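Family 88 glycosyl hydrolase (Bacteroides thetaiotaomicron, PDB 5NOA) probably hydrolyses unsaturated uronic-acid ends of oligosaccharides released by polysaccharide lyases, in the gut bacterial breakdown of complex plant glycans. Local coordinates at residues 286-291 / 336-341. Sequence-based numbering, arbitrary orientation.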
loop_
_atom_site.group_PDB
_atom_site.type_symbol
_atom_site.label_atom_id
_atom_site.label_comp_id
_atom_site.label_asym_id
_atom_site.label_seq_id
_atom_site.Cartn_x
_atom_site.Cartn_y
_atom_site.Cartn_z
ATOM N N GLY A 286 -2.282 -21.282 -4.793
ATOM C CA GLY A 286 -3.336 -20.671 -5.536
ATOM C C GLY A 286 -3.327 -19.159 -5.502
ATOM O O GLY A 286 -2.431 -18.494 -4.917
ATOM N N PRO A 287 -4.321 -18.552 -6.173
ATOM C CA PRO A 287 -4.362 -17.119 -6.314
ATOM C C PRO A 287 -4.450 -16.339 -4.992
ATOM O O PRO A 287 -5.055 -16.757 -4.022
ATOM C CB PRO A 287 -5.665 -16.876 -7.061
ATOM C CG PRO A 287 -6.258 -18.129 -7.368
ATOM C CD PRO A 287 -5.448 -19.223 -6.843
ATOM N N GLU A 288 -3.883 -15.142 -5.006
ATOM C CA GLU A 288 -4.149 -14.173 -3.948
ATOM C C GLU A 288 -4.132 -12.802 -4.592
ATOM O O GLU A 288 -3.289 -12.540 -5.456
ATOM C CB GLU A 288 -3.166 -14.306 -2.799
ATOM C CG GLU A 288 -3.630 -13.609 -1.508
ATOM C CD GLU A 288 -3.475 -12.104 -1.467
ATOM O OE1 GLU A 288 -2.394 -11.625 -1.859
ATOM O OE2 GLU A 288 -4.422 -11.406 -0.952
ATOM N N THR A 289 -5.038 -11.929 -4.161
ATOM C CA THR A 289 -5.260 -10.666 -4.850
ATOM C C THR A 289 -4.524 -9.479 -4.301
ATOM O O THR A 289 -4.114 -8.608 -5.072
ATOM C CB THR A 289 -6.750 -10.403 -4.915
ATOM O OG1 THR A 289 -7.353 -11.428 -5.695
ATOM C CG2 THR A 289 -7.131 -9.039 -5.479
ATOM N N SER A 290 -4.453 -9.335 -2.983
ATOM C CA SER A 290 -3.929 -8.089 -2.436
ATOM C C SER A 290 -2.469 -7.846 -2.784
ATOM O O SER A 290 -2.118 -6.738 -3.236
ATOM C CB SER A 290 -4.187 -7.975 -0.931
ATOM O OG SER A 290 -3.556 -9.002 -0.190
ATOM N N GLY A 291 -1.619 -8.846 -2.591
ATOM C CA GLY A 291 -0.202 -8.695 -3.030
ATOM C C GLY A 291 -0.110 -8.403 -4.500
ATOM O O GLY A 291 0.480 -7.419 -4.914
ATOM N N GLY A 336 -12.445 -10.487 -5.224
ATOM C CA GLY A 336 -12.229 -11.722 -4.497
ATOM C C GLY A 336 -10.798 -12.169 -4.375
ATOM O O GLY A 336 -9.890 -11.476 -4.821
ATOM N N TYR A 337 -10.604 -13.346 -3.773
ATOM C CA TYR A 337 -9.308 -13.963 -3.515
ATOM C C TYR A 337 -8.391 -13.080 -2.669
ATOM O O TYR A 337 -7.164 -13.193 -2.757
ATOM C CB TYR A 337 -8.620 -14.454 -4.790
ATOM C CG TYR A 337 -9.278 -15.611 -5.465
ATOM C CD1 TYR A 337 -9.098 -16.902 -4.997
ATOM C CD2 TYR A 337 -10.020 -15.420 -6.595
ATOM C CE1 TYR A 337 -9.644 -17.981 -5.631
ATOM C CE2 TYR A 337 -10.605 -16.501 -7.245
ATOM C CZ TYR A 337 -10.417 -17.799 -6.779
ATOM O OH TYR A 337 -10.962 -18.842 -7.437
ATOM N N VAL A 338 -8.970 -12.268 -1.794
ATOM C CA VAL A 338 -8.168 -11.474 -0.893
ATOM C C VAL A 338 -7.828 -12.299 0.355
ATOM O O VAL A 338 -8.715 -12.795 1.040
ATOM C CB VAL A 338 -8.857 -10.171 -0.504
ATOM C CG1 VAL A 338 -8.011 -9.369 0.489
ATOM C CG2 VAL A 338 -9.171 -9.350 -1.736
ATOM N N GLN A 339 -6.550 -12.464 0.662
ATOM C CA GLN A 339 -6.157 -13.190 1.884
ATOM C C GLN A 339 -6.709 -12.426 3.104
ATOM O O GLN A 339 -6.380 -11.275 3.296
ATOM C CB GLN A 339 -4.659 -13.274 1.986
ATOM C CG GLN A 339 -4.133 -14.009 3.216
ATOM C CD GLN A 339 -2.609 -14.050 3.241
ATOM O OE1 GLN A 339 -1.942 -13.263 2.604
ATOM N NE2 GLN A 339 -2.070 -14.999 3.959
ATOM N N PRO A 340 -7.554 -13.081 3.932
ATOM C CA PRO A 340 -8.189 -12.381 5.038
ATOM C C PRO A 340 -7.266 -12.150 6.228
ATOM O O PRO A 340 -6.367 -12.952 6.468
ATOM C CB PRO A 340 -9.311 -13.341 5.433
ATOM C CG PRO A 340 -8.903 -14.655 4.965
ATOM C CD PRO A 340 -8.068 -14.459 3.760
ATOM N N ILE A 341 -7.526 -11.083 6.970
ATOM C CA ILE A 341 -6.761 -10.789 8.185
ATOM C C ILE A 341 -6.757 -11.973 9.125
ATOM O O ILE A 341 -5.708 -12.351 9.665
ATOM C CB ILE A 341 -7.278 -9.518 8.893
ATOM C CG1 ILE A 341 -6.989 -8.300 8.014
ATOM C CG2 ILE A 341 -6.669 -9.363 10.287
ATOM C CD1 ILE A 341 -7.810 -7.067 8.394
HETATM O O HOH W 1 -0.453 -12.298 0.305
#
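E288 reaches across from the N-cap position of helix 289-304 and takes the backbone N-H of Q339 on OE2, 2.9 Å away and almost straight at 175°. Its CG lies anti to the backbone N (chi1 -163°) and the chain bends at chi2, curling the carboxylate back over the helix start. There OE1 accepts G291 N through its syn lone pair, while OE2 also receives S290 N from above the carboxylate plane and S290 OG on the syn side, at 2.7 Å. Three donors thus grip OE2 and fix the carboxylate's rotation. A glutamine here brings an NH2 where one oxygen accepts, and would probably leave either G291 N or both S290 N and Q339 N without an acceptor. Beside it, T289 turns OG1 onto G336 O (2.7 Å, in the carbonyl plane), and T289 N bonds to Y337 O at 2.8 Å. P287 sets CG over one face of the Y337 ring, toward its rim, a CH-pi contact 4.1 Å from CG to the centroid. Y323 of helix 310-328 touches P287 and Y337, its OH hydrogen-bonded to T289 OG1; F359 of helix 358-377 packs on S290 and V338. The bonds to E288 and T289 hold loop 336-341 across the start of helix 289-304, probably one helix of this family's (alpha/alpha)6 barrel.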